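PDB 3ORY: flap endonuclease 1 from Desulfurococcus amylolyticus, which probably cleaves branched DNA structures such as 5' flaps in a structure-specific manner. Local coordinates for residues Tyr77-Ile82 against Met156-Val161; Ala172-Lys177 against Tyr306-His311; Asp189-Gly194 against Glu222-Asp227. All blocks are in the same frame, centred on the assembly; numbering follows the deposited sequence.

Contact 1. Residues Tyr77-Ile82 against Met156-Val161; sequences YRTINI and MGIPWV
The terminal methyl of Met156 fits against Thr79 and Ile80, two consecutive residues of helix 70-84. Met156 CE lies 3.9 Å from Thr79 CB, with Thr79 CG2 only slightly farther off, and it is also 3.9 Å from Ile80 CG1. The Ile80 side chain crosses that of Met156 at about a right angle. A bend at the last torsion of Met156 (chi3 70°) turns CE out of an otherwise extended chain and onto the helix. Next to it, Thr79 and Ile158 approach tip to tip, Thr79 CG2 standing 3.9 Å from Ile158 CG1 and 4.1 Å from Ile158 CD1. No hydrogen bond spans the two segments. The contact joins successive beta-alpha-beta crossovers of the parallel part of the mixed central sheet: helix 70-84 leads into strand 88-93, and helix 143-156 leads into its parallel neighbour, strand 160-162. Gly157, at a phi of 80°, ends helix 143-156 in a Schellman motif and directs the chain toward that strand, which brings Ile158 beside Met156 on the same side of helix 70-84. Thr79 presents its methyl to Ile158 while its hydroxyl is occupied elsewhere: OG1, beside the backbone N (chi1 -58°), hydrogen-bonds with Leu75 O one turn earlier and with Tyr91 OH of strand 88-93. Farther out, Tyr340 of helix 330-347 packs on both Ile80 and Ile158, and its hydroxyl is hydrogen-bonded to Met156 O.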
# COMPACT_ATOMS: atom_id res chain seq x y z
N TYR A 77 13.62 6.63 4.47
CA TYR A 77 14.52 5.50 4.64
C TYR A 77 14.22 4.32 3.72
O TYR A 77 15.15 3.69 3.20
CB TYR A 77 14.59 5.06 6.11
CG TYR A 77 15.29 6.08 6.98
CD1 TYR A 77 16.67 6.32 6.84
CD2 TYR A 77 14.59 6.80 7.95
CE1 TYR A 77 17.33 7.26 7.64
CE2 TYR A 77 15.25 7.75 8.76
CZ TYR A 77 16.61 7.97 8.59
OH TYR A 77 17.25 8.90 9.38
N ARG A 78 12.94 4.04 3.49
CA ARG A 78 12.55 2.94 2.61
C ARG A 78 12.89 3.25 1.15
O ARG A 78 13.35 2.37 0.43
CB ARG A 78 11.07 2.60 2.76
CG ARG A 78 10.54 1.53 1.79
CD ARG A 78 11.24 0.18 1.98
NE ARG A 78 11.17 -0.29 3.37
CZ ARG A 78 11.32 -1.56 3.74
NH1 ARG A 78 11.52 -2.50 2.82
NH2 ARG A 78 11.24 -1.89 5.02
N THR A 79 12.66 4.49 0.73
CA THR A 79 12.97 4.89 -0.65
C THR A 79 14.47 4.79 -0.91
O THR A 79 14.88 4.34 -1.98
CB THR A 79 12.44 6.29 -1.00
OG1 THR A 79 11.02 6.32 -0.81
CG2 THR A 79 12.75 6.64 -2.46
N ILE A 80 15.27 5.22 0.07
CA ILE A 80 16.73 5.07 0.01
C ILE A 80 17.11 3.61 -0.19
O ILE A 80 17.90 3.30 -1.08
CB ILE A 80 17.43 5.64 1.26
CG1 ILE A 80 17.31 7.17 1.28
CG2 ILE A 80 18.94 5.26 1.29
CD1 ILE A 80 17.90 7.81 2.51
N ASN A 81 16.53 2.72 0.62
CA ASN A 81 16.81 1.27 0.52
C ASN A 81 16.47 0.70 -0.84
O ASN A 81 17.21 -0.13 -1.38
CB ASN A 81 16.02 0.49 1.55
CG ASN A 81 16.55 0.66 2.94
OD1 ASN A 81 17.78 0.65 3.18
ND2 ASN A 81 15.63 0.79 3.90
N ILE A 82 15.34 1.14 -1.38
CA ILE A 82 14.84 0.69 -2.68
C ILE A 82 15.83 1.10 -3.77
O ILE A 82 16.22 0.28 -4.60
CB ILE A 82 13.41 1.25 -2.92
CG1 ILE A 82 12.41 0.48 -2.05
CG2 ILE A 82 13.01 1.15 -4.37
CD1 ILE A 82 11.00 1.08 -2.07
N MET A 156 14.28 14.62 -2.84
CA MET A 156 15.08 13.40 -3.05
C MET A 156 15.34 13.11 -4.53
O MET A 156 16.13 12.23 -4.86
CB MET A 156 14.40 12.18 -2.40
CG MET A 156 14.27 12.23 -0.87
SD MET A 156 13.41 10.79 -0.17
CE MET A 156 14.61 9.49 -0.43
N GLY A 157 14.67 13.83 -5.42
CA GLY A 157 14.82 13.61 -6.87
C GLY A 157 14.03 12.43 -7.39
O GLY A 157 14.29 11.93 -8.49
N ILE A 158 13.04 12.00 -6.60
CA ILE A 158 12.21 10.85 -6.91
C ILE A 158 10.90 11.31 -7.55
O ILE A 158 10.17 12.11 -6.97
CB ILE A 158 11.94 10.00 -5.66
CG1 ILE A 158 13.26 9.51 -5.03
CG2 ILE A 158 10.98 8.84 -5.96
CD1 ILE A 158 14.06 8.50 -5.89
N PRO A 159 10.60 10.81 -8.76
CA PRO A 159 9.38 11.21 -9.48
C PRO A 159 8.11 10.70 -8.83
O PRO A 159 8.11 9.64 -8.19
CB PRO A 159 9.55 10.54 -10.85
CG PRO A 159 10.41 9.34 -10.55
CD PRO A 159 11.38 9.82 -9.51
N TRP A 160 7.04 11.46 -8.97
CA TRP A 160 5.71 10.99 -8.61
C TRP A 160 4.71 11.50 -9.64
O TRP A 160 4.90 12.55 -10.27
CB TRP A 160 5.32 11.37 -7.17
CG TRP A 160 5.35 12.84 -6.90
CD1 TRP A 160 6.40 13.56 -6.38
CD2 TRP A 160 4.30 13.79 -7.13
NE1 TRP A 160 6.07 14.89 -6.29
CE2 TRP A 160 4.78 15.05 -6.74
CE3 TRP A 160 2.99 13.68 -7.63
CZ2 TRP A 160 4.01 16.21 -6.85
CZ3 TRP A 160 2.23 14.82 -7.74
CH2 TRP A 160 2.74 16.07 -7.34
N VAL A 161 3.64 10.74 -9.80
CA VAL A 161 2.66 10.99 -10.83
C VAL A 161 1.34 11.37 -10.16
O VAL A 161 0.91 10.70 -9.21
CB VAL A 161 2.49 9.74 -11.73
CG1 VAL A 161 1.29 9.88 -12.67
CG2 VAL A 161 3.78 9.51 -12.52

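Contact 2. Residues Ala172-Lys177 against Tyr306-His311; sequences AYIVKK and YRIEWH
Ile174 lays its CG1 branch over one face of the Tyr306 ring, offset toward the hydroxyl-bearing rim, where CG1 is 3.8 Å from Tyr306 CZ. This is a CH-pi contact, with Ile174 CG1 4.1 Å from the ring centroid and 24° off the ring normal. The two side chains run past each other in opposite directions. With its CG between the backbone N and the carbonyl carbon (chi1 61°), Tyr306 extends its ring from the loop toward helix 167-176. The other branch of the isoleucine meets a second residue of that loop, Ile174 CG2 lying 4.0 Å from Ile308 CD1. At the exposed margin, Lys177 CB comes within 3.6 Å of Tyr306 OH, while the amine of the lysine leads away. Behind these residues is the sheet of the PIN-like core: Ile174 rests on Val39 and Ile308 on Val90, so the loop before helix 315-325 is laid along both helix and sheet. Tyr306 OH is hydrogen-bonded to Asp179. With no hydrogen bond between the segments, the contact rests on shape and on keeping water from Ile174, while the bond to Asp179 holds the ring's rim from outside the pair and lets the phenol sit at the edge of an apolar patch.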
# COMPACT_ATOMS: atom_id res chain seq x y z
N ALA A 172 -1.61 0.73 -12.22
CA ALA A 172 -1.89 -0.36 -13.17
C ALA A 172 -1.71 0.09 -14.62
O ALA A 172 -1.13 -0.64 -15.43
CB ALA A 172 -3.32 -0.90 -12.97
N TYR A 173 -2.20 1.29 -14.94
CA TYR A 173 -2.11 1.83 -16.30
C TYR A 173 -0.67 2.10 -16.74
O TYR A 173 -0.30 1.83 -17.89
CB TYR A 173 -2.96 3.09 -16.45
CG TYR A 173 -3.01 3.63 -17.87
CD1 TYR A 173 -3.74 2.95 -18.87
CD2 TYR A 173 -2.35 4.80 -18.22
CE1 TYR A 173 -3.80 3.45 -20.18
CE2 TYR A 173 -2.40 5.30 -19.53
CZ TYR A 173 -3.11 4.62 -20.50
OH TYR A 173 -3.15 5.13 -21.78
N ILE A 174 0.14 2.65 -15.84
CA ILE A 174 1.57 2.84 -16.12
C ILE A 174 2.27 1.51 -16.47
O ILE A 174 3.09 1.44 -17.42
CB ILE A 174 2.27 3.59 -14.94
CG1 ILE A 174 1.73 5.03 -14.85
CG2 ILE A 174 3.79 3.60 -15.10
CD1 ILE A 174 2.06 5.75 -13.51
N VAL A 175 1.94 0.45 -15.74
CA VAL A 175 2.49 -0.87 -16.06
C VAL A 175 1.96 -1.38 -17.41
O VAL A 175 2.73 -1.91 -18.21
CB VAL A 175 2.24 -1.90 -14.94
CG1 VAL A 175 2.94 -3.23 -15.27
CG2 VAL A 175 2.75 -1.38 -13.60
N LYS A 176 0.65 -1.21 -17.65
CA LYS A 176 0.03 -1.56 -18.95
C LYS A 176 0.74 -0.92 -20.13
O LYS A 176 0.93 -1.56 -21.18
CB LYS A 176 -1.43 -1.12 -19.00
CG LYS A 176 -2.41 -1.99 -18.25
CD LYS A 176 -3.82 -1.45 -18.50
CE LYS A 176 -4.85 -2.07 -17.60
NZ LYS A 176 -6.22 -1.68 -18.05
N LYS A 177 1.12 0.35 -19.96
CA LYS A 177 1.79 1.12 -21.02
C LYS A 177 3.26 0.73 -21.23
O LYS A 177 3.90 1.24 -22.14
CB LYS A 177 1.70 2.63 -20.72
CG LYS A 177 0.28 3.21 -20.75
CD LYS A 177 -0.45 2.92 -22.06
CE LYS A 177 -0.09 3.92 -23.14
NZ LYS A 177 -0.60 3.47 -24.47
N TYR A 306 1.91 12.02 -18.14
CA TYR A 306 2.96 11.85 -17.14
C TYR A 306 4.26 11.63 -17.86
O TYR A 306 4.28 11.16 -19.00
CB TYR A 306 2.67 10.67 -16.19
CG TYR A 306 2.58 9.31 -16.86
CD1 TYR A 306 3.73 8.57 -17.16
CD2 TYR A 306 1.33 8.76 -17.19
CE1 TYR A 306 3.64 7.32 -17.79
CE2 TYR A 306 1.23 7.51 -17.81
CZ TYR A 306 2.39 6.80 -18.11
OH TYR A 306 2.27 5.58 -18.72
N ARG A 307 5.37 11.94 -17.20
CA ARG A 307 6.69 11.66 -17.75
C ARG A 307 7.64 11.39 -16.59
O ARG A 307 8.07 12.31 -15.90
CB ARG A 307 7.18 12.81 -18.65
CG ARG A 307 8.60 12.62 -19.19
CD ARG A 307 8.73 13.10 -20.64
NE ARG A 307 10.12 13.13 -21.10
CZ ARG A 307 10.71 14.19 -21.66
NH1 ARG A 307 10.03 15.32 -21.85
NH2 ARG A 307 11.98 14.12 -22.05
N ILE A 308 7.98 10.11 -16.42
CA ILE A 308 8.75 9.64 -15.27
C ILE A 308 10.25 9.89 -15.44
O ILE A 308 10.92 9.22 -16.24
CB ILE A 308 8.48 8.14 -15.01
CG1 ILE A 308 6.97 7.89 -14.83
CG2 ILE A 308 9.27 7.65 -13.81
CD1 ILE A 308 6.56 6.44 -15.03
N GLU A 309 10.76 10.86 -14.68
CA GLU A 309 12.18 11.23 -14.72
C GLU A 309 12.73 11.35 -13.30
O GLU A 309 12.04 11.82 -12.40
CB GLU A 309 12.39 12.55 -15.46
CG GLU A 309 12.07 12.51 -16.96
CD GLU A 309 12.25 13.86 -17.63
OE1 GLU A 309 12.24 14.90 -16.94
OE2 GLU A 309 12.40 13.88 -18.88
N TRP A 310 13.98 10.93 -13.13
CA TRP A 310 14.68 11.06 -11.87
C TRP A 310 15.65 12.25 -11.93
O TRP A 310 16.36 12.42 -12.92
CB TRP A 310 15.42 9.76 -11.54
CG TRP A 310 14.49 8.60 -11.28
CD1 TRP A 310 14.06 8.17 -10.06
CD2 TRP A 310 13.87 7.75 -12.25
NE1 TRP A 310 13.21 7.10 -10.21
CE2 TRP A 310 13.07 6.83 -11.54
CE3 TRP A 310 13.91 7.67 -13.65
CZ2 TRP A 310 12.31 5.84 -12.18
CZ3 TRP A 310 13.16 6.69 -14.29
CH2 TRP A 310 12.37 5.79 -13.55
N HIS A 311 15.66 13.07 -10.88
CA HIS A 311 16.52 14.26 -10.81
C HIS A 311 17.52 14.17 -9.68
O HIS A 311 17.32 13.42 -8.73
CB HIS A 311 15.68 15.54 -10.65
CG HIS A 311 14.67 15.74 -11.73
ND1 HIS A 311 15.01 15.85 -13.06
CD2 HIS A 311 13.32 15.85 -11.67
CE1 HIS A 311 13.92 16.02 -13.78
NE2 HIS A 311 12.88 16.02 -12.96

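Contact 3. Residues Asp189-Gly194 against Glu222-Asp227; sequences DSLLFG and ELIELD
The carbonyl oxygen of Leu191 accepts the backbone N-H of Gly194, with Gly194 N 2.9 Å from Leu191 O, and the same oxygen is covered from across the contact by Leu226 CD1 at 3.7 Å. The bond belongs to a Schellman motif that ends helix 189-192, completed by Ser195 N bonding to Ser190 O. Gly194 is its C-prime residue, with a phi of 93° at which a CB would be pressed against the preceding carbonyl. Leu226 sends one methyl to each part of this helix end: while CD1 covers the carbonyl, CD2 settles on the glycine backbone, 3.8 Å from Gly194 C and about equally near Gly194 CA. Its CG stands anti to the backbone N (chi1 178°), which carries both methyls across to the helix terminus. In return, Leu191 slides past Leu226 in the opposite direction, so that Leu191 CD2 reaches Leu226 CB at 4.1 Å. Its second methyl goes to the strand, Leu191 CD1 touching Ile224 CG2 at 3.9 Å, and these two side chains cross at about a right angle. Leu191 thus straddles the point where strand 216-225 gives way to helix 226-233, with Glu225 as the N-cap residue between Ile224 and Leu226. No hydrogen bond joins the two segments, and the buried surface between them is formed by aliphatic branches laid against each other and against backbone. Strand 197-200 pairs antiparallel with strand 216-225 and supplies Leu198, which packs on Leu191. Leu240 of helix 237-247 touches both Leu192 and Leu226, while Phe193 packs on Ala169 and Ala172 of helix 167-176 and stacks with Phe297 of helix 290-298.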
# COMPACT_ATOMS: atom_id res chain seq x y z
N ASP A 189 -5.71 -3.89 -5.40
CA ASP A 189 -6.54 -3.02 -6.25
C ASP A 189 -5.98 -2.86 -7.65
O ASP A 189 -6.73 -2.83 -8.61
CB ASP A 189 -6.69 -1.62 -5.63
CG ASP A 189 -7.31 -1.64 -4.23
OD1 ASP A 189 -7.23 -2.66 -3.52
OD2 ASP A 189 -7.88 -0.59 -3.84
N SER A 190 -4.65 -2.72 -7.76
CA SER A 190 -4.01 -2.51 -9.05
C SER A 190 -4.22 -3.69 -10.03
O SER A 190 -4.32 -3.47 -11.24
CB SER A 190 -2.53 -2.13 -8.91
OG SER A 190 -1.72 -3.22 -8.47
N LEU A 191 -4.32 -4.91 -9.51
CA LEU A 191 -4.66 -6.10 -10.31
C LEU A 191 -6.08 -6.01 -10.86
O LEU A 191 -6.32 -6.31 -12.03
CB LEU A 191 -4.49 -7.38 -9.50
CG LEU A 191 -3.05 -7.71 -9.10
CD1 LEU A 191 -3.01 -8.90 -8.14
CD2 LEU A 191 -2.19 -8.00 -10.34
N LEU A 192 -7.01 -5.57 -10.01
CA LEU A 192 -8.41 -5.40 -10.42
C LEU A 192 -8.51 -4.36 -11.53
O LEU A 192 -9.32 -4.51 -12.45
CB LEU A 192 -9.29 -4.99 -9.23
CG LEU A 192 -9.90 -6.01 -8.26
CD1 LEU A 192 -8.99 -7.15 -7.91
CD2 LEU A 192 -10.28 -5.26 -6.98
N PHE A 193 -7.65 -3.34 -11.46
CA PHE A 193 -7.54 -2.29 -12.49
C PHE A 193 -6.65 -2.69 -13.67
O PHE A 193 -6.32 -1.86 -14.54
CB PHE A 193 -7.00 -1.00 -11.86
CG PHE A 193 -7.99 -0.26 -11.01
CD1 PHE A 193 -9.22 0.16 -11.54
CD2 PHE A 193 -7.68 0.07 -9.68
CE1 PHE A 193 -10.13 0.89 -10.73
CE2 PHE A 193 -8.57 0.79 -8.88
CZ PHE A 193 -9.79 1.20 -9.40
N GLY A 194 -6.26 -3.96 -13.71
CA GLY A 194 -5.61 -4.52 -14.88
C GLY A 194 -4.09 -4.50 -14.91
O GLY A 194 -3.49 -4.73 -15.97
N GLU A 222 6.99 -10.07 -2.90
CA GLU A 222 6.42 -11.11 -3.75
C GLU A 222 5.81 -10.52 -5.03
O GLU A 222 5.20 -9.44 -5.00
CB GLU A 222 5.38 -11.94 -2.98
CG GLU A 222 4.14 -11.18 -2.54
CD GLU A 222 3.18 -12.01 -1.70
OE1 GLU A 222 3.58 -13.07 -1.19
OE2 GLU A 222 2.02 -11.58 -1.53
N LEU A 223 6.01 -11.23 -6.13
CA LEU A 223 5.47 -10.85 -7.42
C LEU A 223 4.21 -11.65 -7.72
O LEU A 223 4.20 -12.87 -7.61
CB LEU A 223 6.51 -11.08 -8.53
CG LEU A 223 6.05 -11.01 -10.00
CD1 LEU A 223 5.69 -9.58 -10.39
CD2 LEU A 223 7.11 -11.58 -10.93
N ILE A 224 3.14 -10.95 -8.09
CA ILE A 224 1.93 -11.61 -8.55
C ILE A 224 1.62 -11.14 -9.96
O ILE A 224 1.49 -9.94 -10.22
CB ILE A 224 0.73 -11.33 -7.62
CG1 ILE A 224 1.02 -11.85 -6.22
CG2 ILE A 224 -0.57 -11.95 -8.20
CD1 ILE A 224 0.26 -11.12 -5.14
N GLU A 225 1.49 -12.09 -10.88
CA GLU A 225 1.18 -11.76 -12.26
C GLU A 225 -0.31 -11.99 -12.51
O GLU A 225 -0.84 -13.03 -12.14
CB GLU A 225 2.04 -12.58 -13.22
CG GLU A 225 3.54 -12.28 -13.08
CD GLU A 225 4.43 -13.28 -13.81
OE1 GLU A 225 4.55 -14.44 -13.34
OE2 GLU A 225 5.01 -12.91 -14.85
N LEU A 226 -0.96 -11.01 -13.13
CA LEU A 226 -2.41 -11.01 -13.31
C LEU A 226 -2.93 -12.20 -14.13
O LEU A 226 -3.73 -12.99 -13.62
CB LEU A 226 -2.89 -9.72 -13.97
CG LEU A 226 -4.39 -9.58 -14.29
CD1 LEU A 226 -5.27 -9.76 -13.03
CD2 LEU A 226 -4.67 -8.23 -14.94
N ASP A 227 -2.50 -12.30 -15.38
CA ASP A 227 -3.08 -13.32 -16.27
C ASP A 227 -2.83 -14.73 -15.69
O ASP A 227 -3.71 -15.59 -15.74
CB ASP A 227 -2.64 -13.13 -17.74
CG ASP A 227 -3.43 -12.00 -18.48
OD1 ASP A 227 -4.45 -11.47 -17.97
OD2 ASP A 227 -3.02 -11.61 -19.60

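Overall arrangement
From the N terminus, contact 1 is the first to close, bringing 156-161 back to helix 70-84 after 73 mostly helical residues. Contact 2 opens next, on helix 167-176 just after strand 160-162, and closes at 306-311, with 128 residues between. Contact 3 is nested inside that long loop and closes a short excursion of 27 residues without helix, 12 of them in strands. Contacts 1 and 2 meet where Gly157 O is probably hydrogen-bonded to His311 N and Pro159 packs on Trp310. Contacts 2 and 3 meet through Ala172 and Lys176 against the end of helix 189-192. Contacts 1 and 3, about 11 Å apart at their nearest atoms, are related through the sheet both reach.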